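Hypothetical protein (Mus musculus, PDB 1VKB) is probably a gamma-glutamylamine cyclotransferase of the AIG2-like family, which would release free amines from gamma-glutamylamines by cyclising the glutamyl group to 5-oxoproline. Local coordinates at residues L22-Q26 / P27-V31; M32-H35 / S36-L39; F89-F93 / E94-S98; T131-P134 / E135-F138. All coordinates share one frame; numbering follows the deposited sequence. Where two conformers were deposited one is given.

Contact 1 of 4, residues L22-Q26 / P27-V31. With FMT (formic acid), chain D; FMT (formic acid), chain C.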
# COMPACT_ATOMS: atom_id res chain seq x y z
N LEU A 22 6.18 -0.63 -0.06
CA LEU A 22 6.25 -1.86 -0.86
C LEU A 22 6.41 -1.68 -2.37
O LEU A 22 6.77 -2.64 -3.05
CB LEU A 22 5.07 -2.80 -0.56
CG LEU A 22 5.01 -3.33 0.87
CD1 LEU A 22 3.67 -4.02 1.10
CD2 LEU A 22 6.13 -4.26 1.18
N LYS A 23 6.17 -0.49 -2.88
CA LYS A 23 6.32 -0.20 -4.29
C LYS A 23 7.76 -0.34 -4.79
O LYS A 23 8.72 -0.15 -4.03
CB LYS A 23 5.89 1.23 -4.61
CG LYS A 23 4.39 1.54 -4.46
CD LYS A 23 4.03 2.91 -5.12
CE LYS A 23 4.77 4.09 -4.49
NZ LYS A 23 4.36 5.40 -5.13
N ARG A 24 7.90 -0.60 -6.09
CA ARG A 24 9.21 -0.53 -6.75
C ARG A 24 9.88 0.76 -6.39
O ARG A 24 9.27 1.81 -6.37
CB ARG A 24 9.07 -0.61 -8.27
CG ARG A 24 8.77 -2.02 -8.77
CD ARG A 24 8.67 -2.11 -10.26
NE ARG A 24 8.73 -3.51 -10.69
CZ ARG A 24 8.70 -3.87 -11.97
NH1 ARG A 24 8.57 -2.95 -12.91
NH2 ARG A 24 8.76 -5.14 -12.30
N GLY A 25 11.15 0.66 -6.03
CA GLY A 25 11.91 1.84 -5.72
C GLY A 25 11.69 2.43 -4.37
O GLY A 25 12.28 3.48 -4.05
N GLN A 26 10.84 1.80 -3.57
CA GLN A 26 10.55 2.27 -2.22
C GLN A 26 11.20 1.35 -1.16
O GLN A 26 11.65 0.22 -1.47
CB GLN A 26 9.04 2.46 -2.04
CG GLN A 26 8.48 3.57 -2.96
CD GLN A 26 9.10 4.91 -2.70
OE1 GLN A 26 9.27 5.25 -1.55
NE2 GLN A 26 9.37 5.69 -3.74
N PRO A 27 11.35 1.84 0.07
CA PRO A 27 12.31 1.20 0.99
C PRO A 27 12.10 -0.27 1.37
O PRO A 27 13.09 -0.93 1.73
CB PRO A 27 12.29 2.13 2.23
CG PRO A 27 11.79 3.45 1.69
CD PRO A 27 10.82 3.10 0.63
N ASN A 28 10.86 -0.77 1.30
CA ASN A 28 10.57 -2.17 1.68
C ASN A 28 10.26 -3.05 0.51
O ASN A 28 9.81 -4.18 0.67
CB ASN A 28 9.44 -2.27 2.73
CG ASN A 28 9.87 -1.79 4.11
OD1 ASN A 28 10.97 -2.13 4.57
ND2 ASN A 28 9.03 -0.92 4.73
N HIS A 29 10.52 -2.57 -0.69
CA HIS A 29 10.26 -3.38 -1.88
C HIS A 29 10.97 -4.75 -1.83
O HIS A 29 10.43 -5.71 -2.32
CB HIS A 29 10.64 -2.67 -3.18
CG HIS A 29 10.14 -3.38 -4.41
ND1 HIS A 29 8.79 -3.61 -4.63
CD2 HIS A 29 10.80 -3.95 -5.44
CE1 HIS A 29 8.65 -4.27 -5.76
NE2 HIS A 29 9.85 -4.49 -6.28
N LYS A 30 12.18 -4.82 -1.26
CA LYS A 30 12.91 -6.10 -1.20
C LYS A 30 12.08 -7.25 -0.70
O LYS A 30 12.31 -8.39 -1.09
CB LYS A 30 14.20 -6.01 -0.32
CG LYS A 30 15.40 -5.27 -0.94
CD LYS A 30 16.64 -5.13 0.07
CE LYS A 30 17.18 -6.50 0.48
NZ LYS A 30 17.50 -7.31 -0.72
N VAL A 31 11.15 -7.00 0.23
CA VAL A 31 10.43 -8.14 0.81
C VAL A 31 9.55 -8.83 -0.22
O VAL A 31 9.28 -10.02 -0.09
CB VAL A 31 9.58 -7.77 2.06
CG1 VAL A 31 10.44 -7.17 3.15
CG2 VAL A 31 8.44 -6.88 1.69
C FMT D . 9.10 -6.45 -8.79
O1 FMT D . 8.89 -7.06 -9.83
O2 FMT D . 9.67 -5.37 -8.78
C FMT C . 1.83 -0.57 0.93
O1 FMT C . 0.90 -0.56 0.09
O2 FMT C . 3.05 -0.31 0.76
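L22 crosses V31 at about a right angle, with CD2 of L22 3.5 Å from CG2 of V31. The leucine carbonyl accepts an imidazole N-H, ND1 of H29 donating to O of L22 over 2.7 Å at 174°, in the ring plane. N of L22 bonds to O2 of the chain C formic acid at 3.3 Å. K23 bonds by its ammonium to Y145, while its carbonyl accepts N of Q26 and closes a type II turn with G25 at positive phi. This loop follows the Tyr-Gly-Thr-Leu signature that L22 completes, which in relatives lines the substrate pocket of the gamma-glutamyl cyclotransferase fold. R24 lays its CA over the H29 ring, a CH-pi contact 3.7 Å from the centroid and 8° off the normal. Its guanidinium stands almost perpendicular to that ring; NE of R24 (2.8 Å) and NE2 of H29 (2.7 Å) share O2 of the chain D formic acid, and NH2 of R24 donates to O1. A leucine in place of H29 would probably leave the L22 carbonyl without its donor and O2 of the formic acid without one of its donors. H29 holds CG anti to its N (chi1 -169°), which puts the ring under CA of R24, ND1 facing the L22 carbonyl. Q26 O accepts N of H29 (3.1 Å) in a following type I turn, and its amide bonds to S147 and D146.

Contact 2 of 4, residues M32-H35 / S36-L39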
# COMPACT_ATOMS: atom_id res chain seq x y z
N MET A 32 9.12 -8.10 -1.25
CA MET A 32 8.34 -8.68 -2.34
C MET A 32 9.21 -9.47 -3.33
O MET A 32 8.69 -10.30 -4.09
CB MET A 32 7.58 -7.60 -3.09
CG MET A 32 6.55 -6.89 -2.21
SD MET A 32 5.52 -5.81 -3.22
CE MET A 32 4.25 -7.02 -3.51
N LEU A 33 10.52 -9.18 -3.36
CA LEU A 33 11.47 -9.86 -4.26
C LEU A 33 12.15 -11.05 -3.62
O LEU A 33 12.86 -11.79 -4.28
CB LEU A 33 12.55 -8.87 -4.66
CG LEU A 33 12.15 -7.61 -5.42
CD1 LEU A 33 13.37 -6.76 -5.69
CD2 LEU A 33 11.45 -8.00 -6.68
N ASP A 34 11.97 -11.23 -2.32
CA ASP A 34 12.55 -12.33 -1.59
C ASP A 34 11.68 -13.57 -1.74
O ASP A 34 10.62 -13.68 -1.15
CB ASP A 34 12.72 -11.91 -0.11
CG ASP A 34 13.59 -12.84 0.68
OD1 ASP A 34 13.60 -14.06 0.37
OD2 ASP A 34 14.29 -12.43 1.64
N HIS A 35 12.15 -14.54 -2.52
CA HIS A 35 11.35 -15.71 -2.84
C HIS A 35 11.09 -16.61 -1.65
O HIS A 35 10.24 -17.45 -1.72
CB HIS A 35 12.02 -16.57 -3.92
CG HIS A 35 12.06 -15.93 -5.27
ND1 HIS A 35 12.39 -14.61 -5.46
CD2 HIS A 35 11.84 -16.44 -6.51
CE1 HIS A 35 12.35 -14.32 -6.75
NE2 HIS A 35 12.03 -15.42 -7.41
N SER A 36 11.81 -16.43 -0.54
CA SER A 36 11.47 -17.17 0.67
C SER A 36 10.09 -16.75 1.23
O SER A 36 9.53 -17.44 2.10
CB SER A 36 12.55 -17.00 1.76
OG SER A 36 12.60 -15.66 2.24
N HIS A 37 9.54 -15.65 0.72
CA HIS A 37 8.21 -15.17 1.17
C HIS A 37 7.10 -15.59 0.24
O HIS A 37 5.95 -15.39 0.58
CB HIS A 37 8.17 -13.65 1.24
CG HIS A 37 9.18 -13.09 2.19
ND1 HIS A 37 9.73 -11.83 2.02
CD2 HIS A 37 9.71 -13.59 3.33
CE1 HIS A 37 10.59 -11.61 3.00
NE2 HIS A 37 10.60 -12.66 3.80
N GLY A 38 7.44 -16.17 -0.91
CA GLY A 38 6.44 -16.57 -1.92
C GLY A 38 6.67 -15.75 -3.18
O GLY A 38 7.78 -15.25 -3.41
N LEU A 39 5.62 -15.63 -3.99
CA LEU A 39 5.70 -15.11 -5.33
C LEU A 39 4.90 -13.84 -5.45
O LEU A 39 3.79 -13.77 -4.94
CB LEU A 39 5.14 -16.10 -6.34
CG LEU A 39 4.76 -15.46 -7.69
O HOH W 1 8.92 -12.98 -4.44
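D34 and S36 make the tight part of this turn, where a single carboxylate oxygen is gripped twice. OD1 of D34 accepts the hydroxyl OG of S36 at 2.7 Å and the backbone N of S36 at 3.1 Å. Both donors come from the same face of the carboxylate: the amide on the anti side and only modestly tilted, the hydroxyl well above the plane. The serine makes this possible by holding OG between its backbone N and carbonyl carbon (chi1 66°), and the paired bonds should fix the rotation of the carboxylate. On the same tight side, N of H37 donates to O of D34 at 2.9 Å, and the imidazole of H37 comes under the aspartate, whose CG sits 4.0 Å above the ring plane, displaced toward the rim. The ring and carboxylate planes are 34° apart. ND1 of H37 bonds back to O of V31 and the ring stacks on F89, so the imidazole is held by a bond at ND1 and a stack.

Against these short, doubled bonds, those at H35 and G38 are longer, bent or mediated by water. The H35 ring turns back along the chain, ND1 donating to O of L33 at 3.1 Å by a rather bent bond. N of G38 reaches O of H35 at 3.2 Å, its donor far above the carbonyl plane. Here solvent does part of the joining: one water donates to both O of M32 and O of G38. The D34 OD1 to S36 N bond is that of an Asx turn, which leads into a short 3-10 turn between helix 30-33 and strand 40-48.

Contact 3 of 4, residues F89-F93 / E94-S98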
# COMPACT_ATOMS: atom_id res chain seq x y z
N PHE A 89 2.39 -13.61 4.12
CA PHE A 89 3.65 -12.94 4.58
C PHE A 89 3.38 -11.43 4.73
O PHE A 89 3.76 -10.84 5.75
CB PHE A 89 4.83 -13.17 3.66
CG PHE A 89 5.95 -12.22 3.95
CD1 PHE A 89 6.80 -12.44 5.00
CD2 PHE A 89 6.04 -11.03 3.26
CE1 PHE A 89 7.80 -11.51 5.33
CE2 PHE A 89 7.00 -10.11 3.58
CZ PHE A 89 7.88 -10.35 4.62
N LEU A 90 2.75 -10.82 3.73
CA LEU A 90 2.46 -9.41 3.75
C LEU A 90 1.50 -9.05 4.88
O LEU A 90 1.65 -7.98 5.52
CB LEU A 90 1.97 -8.91 2.39
CG LEU A 90 2.98 -8.94 1.25
CD1 LEU A 90 2.39 -8.57 -0.10
CD2 LEU A 90 4.23 -8.06 1.57
N ASP A 91 0.51 -9.90 5.14
CA ASP A 91 -0.37 -9.71 6.34
C ASP A 91 0.39 -9.62 7.64
O ASP A 91 0.09 -8.78 8.50
CB ASP A 91 -1.43 -10.81 6.51
CG ASP A 91 -2.50 -10.78 5.46
OD1 ASP A 91 -2.60 -9.84 4.63
OD2 ASP A 91 -3.34 -11.73 5.42
N ASP A 92 1.40 -10.48 7.77
CA ASP A 92 2.24 -10.50 8.93
C ASP A 92 3.15 -9.29 8.92
O ASP A 92 3.33 -8.66 9.97
CB ASP A 92 3.06 -11.78 8.90
CG ASP A 92 3.99 -11.93 10.07
OD1 ASP A 92 3.55 -11.74 11.20
OD2 ASP A 92 5.18 -12.31 9.92
N PHE A 93 3.73 -9.00 7.76
CA PHE A 93 4.63 -7.81 7.61
C PHE A 93 3.93 -6.50 8.04
O PHE A 93 4.50 -5.65 8.73
CB PHE A 93 5.09 -7.71 6.16
CG PHE A 93 6.09 -6.59 5.95
CD1 PHE A 93 7.43 -6.76 6.35
CD2 PHE A 93 5.68 -5.37 5.47
CE1 PHE A 93 8.32 -5.73 6.22
CE2 PHE A 93 6.58 -4.32 5.32
CZ PHE A 93 7.91 -4.51 5.71
N GLU A 94 2.68 -6.34 7.60
CA GLU A 94 1.86 -5.20 7.92
C GLU A 94 1.15 -5.28 9.27
O GLU A 94 0.38 -4.38 9.61
CB GLU A 94 0.84 -4.98 6.81
CG GLU A 94 1.45 -4.63 5.46
CD GLU A 94 2.12 -3.22 5.45
OE1 GLU A 94 3.12 -2.99 6.15
OE2 GLU A 94 1.56 -2.36 4.81
N ASP A 95 1.45 -6.30 10.04
CA ASP A 95 0.87 -6.53 11.38
C ASP A 95 -0.66 -6.41 11.39
O ASP A 95 -1.26 -5.71 12.24
CB ASP A 95 1.51 -5.62 12.40
CG ASP A 95 1.25 -6.08 13.80
OD1 ASP A 95 0.80 -7.25 14.00
OD2 ASP A 95 1.44 -5.33 14.77
N CYS A 96 -1.29 -7.12 10.45
CA CYS A 96 -2.76 -7.19 10.35
C CYS A 96 -3.28 -8.07 11.48
O CYS A 96 -2.63 -9.07 11.83
CB CYS A 96 -3.19 -7.79 9.03
SG CYS A 96 -2.77 -6.77 7.66
N PRO A 97 -4.43 -7.79 12.05
CA PRO A 97 -5.34 -6.71 11.70
C PRO A 97 -5.18 -5.49 12.61
O PRO A 97 -6.02 -4.58 12.57
CB PRO A 97 -6.69 -7.37 11.93
CG PRO A 97 -6.46 -8.23 13.11
CD PRO A 97 -5.02 -8.69 13.07
N SER A 98 -4.13 -5.43 13.44
CA SER A 98 -4.04 -4.30 14.35
C SER A 98 -3.57 -3.01 13.70
O SER A 98 -4.15 -2.00 13.93
CB SER A 98 -3.26 -4.61 15.63
OG SER A 98 -1.96 -5.00 15.35
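The ring of F93 and the carboxylate of E94 are only 22° apart in plane, yet E94 OE1 approaches the ring obliquely, 3.6 Å from CD2 of F93. F93 also makes a cation-pi contact with R158, to which OE1 of E94 is joined by a long, weak ion pair. The glutamate is bent at chi2 (-69°), which swings the carboxylate round beside the phenylalanine, while its CG rests 3.4 Å from O of L90. An alanine at E94 loses that carboxylate, and the consequence would probably be a gap beside F93 and Y127 and the loss of R158's weak partner.

The backbone ends helix 84-93 in a Schellman motif. N of E94 still makes a helical bond to O of L90 at 2.8 Å; then D95, at positive phi, reverses the chain so that N of C96 reaches O of D91 at 2.9 Å and 171°, while N of D95 bonds to O of D92 at 3.0 Å. Three carbonyls of the last turn are thus satisfied by loop amides. The side chain of E94 lies about 3 Å from a bound formic acid, consistent with a pocket for a small polar group.

Contact 4 of 4, residues T131-P134 / E135-F138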
# COMPACT_ATOMS: atom_id res chain seq x y z
N THR A 131 -7.27 2.12 12.23
CA THR A 131 -6.73 2.25 13.61
C THR A 131 -5.62 3.29 13.68
O THR A 131 -4.74 3.19 14.49
CB THR A 131 -6.20 0.88 14.10
OG1 THR A 131 -5.29 0.33 13.13
CG2 THR A 131 -7.32 -0.13 14.24
N TYR A 132 -5.66 4.27 12.78
CA TYR A 132 -4.75 5.41 12.77
C TYR A 132 -4.93 6.26 14.03
O TYR A 132 -6.00 6.25 14.65
CB TYR A 132 -5.01 6.28 11.51
CG TYR A 132 -6.47 6.66 11.30
CD1 TYR A 132 -7.33 5.83 10.56
CD2 TYR A 132 -6.99 7.86 11.80
CE1 TYR A 132 -8.63 6.17 10.35
CE2 TYR A 132 -8.30 8.18 11.59
CZ TYR A 132 -9.12 7.33 10.87
OH TYR A 132 -10.43 7.66 10.67
N ALA A 133 -3.93 7.04 14.39
CA ALA A 133 -4.07 8.06 15.44
C ALA A 133 -4.99 9.17 14.90
O ALA A 133 -4.85 9.61 13.77
CB ALA A 133 -2.74 8.63 15.80
N PRO A 134 -5.94 9.62 15.70
CA PRO A 134 -6.95 10.58 15.23
C PRO A 134 -6.37 11.87 14.67
O PRO A 134 -6.91 12.43 13.70
CB PRO A 134 -7.81 10.82 16.47
CG PRO A 134 -6.95 10.35 17.63
CD PRO A 134 -6.14 9.26 17.12
N GLU A 135 -5.27 12.35 15.24
CA GLU A 135 -4.66 13.60 14.77
C GLU A 135 -4.04 13.49 13.37
O GLU A 135 -3.78 14.48 12.71
CB GLU A 135 -3.68 14.13 15.81
CG GLU A 135 -2.41 13.32 15.97
CD GLU A 135 -2.49 12.22 16.99
OE1 GLU A 135 -3.59 11.78 17.39
OE2 GLU A 135 -1.41 11.76 17.40
N TRP A 136 -3.85 12.26 12.88
CA TRP A 136 -3.33 12.07 11.53
C TRP A 136 -4.28 12.55 10.46
O TRP A 136 -3.88 12.75 9.32
CB TRP A 136 -2.98 10.63 11.27
CG TRP A 136 -1.86 10.07 12.17
CD1 TRP A 136 -1.07 10.73 13.04
CD2 TRP A 136 -1.39 8.72 12.16
NE1 TRP A 136 -0.19 9.87 13.64
CE2 TRP A 136 -0.36 8.62 13.11
CE3 TRP A 136 -1.73 7.57 11.41
CZ2 TRP A 136 0.33 7.43 13.33
CZ3 TRP A 136 -1.06 6.37 11.69
CH2 TRP A 136 -0.07 6.32 12.62
N LEU A 137 -5.55 12.76 10.84
CA LEU A 137 -6.51 13.32 9.90
C LEU A 137 -6.15 14.71 9.47
O LEU A 137 -6.66 15.19 8.47
CB LEU A 137 -7.93 13.34 10.49
CG LEU A 137 -8.51 11.96 10.76
CD1 LEU A 137 -9.80 12.04 11.58
CD2 LEU A 137 -8.77 11.19 9.47
N PHE A 138 -5.31 15.40 10.26
CA PHE A 138 -4.87 16.77 9.92
C PHE A 138 -3.56 16.85 9.17
O PHE A 138 -3.05 17.96 8.96
CB PHE A 138 -4.79 17.59 11.18
CG PHE A 138 -6.10 17.63 11.89
CD1 PHE A 138 -7.20 18.14 11.26
CD2 PHE A 138 -6.25 17.00 13.11
CE1 PHE A 138 -8.45 18.15 11.89
CE2 PHE A 138 -7.47 16.98 13.74
CZ PHE A 138 -8.58 17.55 13.12
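N of W136 donates to O of A133 at 3.0 Å, the shorter of the two backbone bonds that join these segments. The other runs from N of L137 to O of P134 at 3.2 Å. Both link residues three apart, with the donor well above the carbonyl plane, and so define the 3-10 turn that follows strand 121-129, starting at P134 and running to F138.

The turn folds the indole of W136 back over the preceding residues. The methyl CB of A133 sits over the five-membered ring, 3.6 Å from its centroid and 12° off the normal, a CH-pi contact on one face. Farther along the indole, CB of Y132 meets CE3 of W136 at 3.5 Å, approaching obliquely. W136 also meets the ring of W64, with planes at about 40°.

A second apolar pair lies beside this one. Y132 holds CG between its backbone N and carbonyl carbon (chi1 51°), which directs the phenol toward L137 while leaving CB at the indole. Y132 and L137 both pack on L66 and L68, which places the turn against strand 62-66 and the loop after it. The meeting of the pair is oblique to the phenol ring: CD2 of L137 stands 3.7 Å from CE2 of Y132.

Contacts 1 and 2 follow each other through helix 30-33, and O of L22 packs 3.4 Å from SD of M32. Contact 3 lies against contact 1: CG of N28 is 3.7 Å from CZ of F93, CB of V31 is 3.8 Å from CE2 of F89, and CD1 of L22 is 4.1 Å from CD2 of L90. Contact 4 is remote from the first two, its centre about 32 Å from that of contact 2, but meets contact 3 where O of S98 and OG1 of T131 are 2.7 Å apart. One formic acid binds at N of L22 and another lies near E94; both probably come from the crystallisation liquor, so a substrate pocket between contacts 1 and 3 is only suggested.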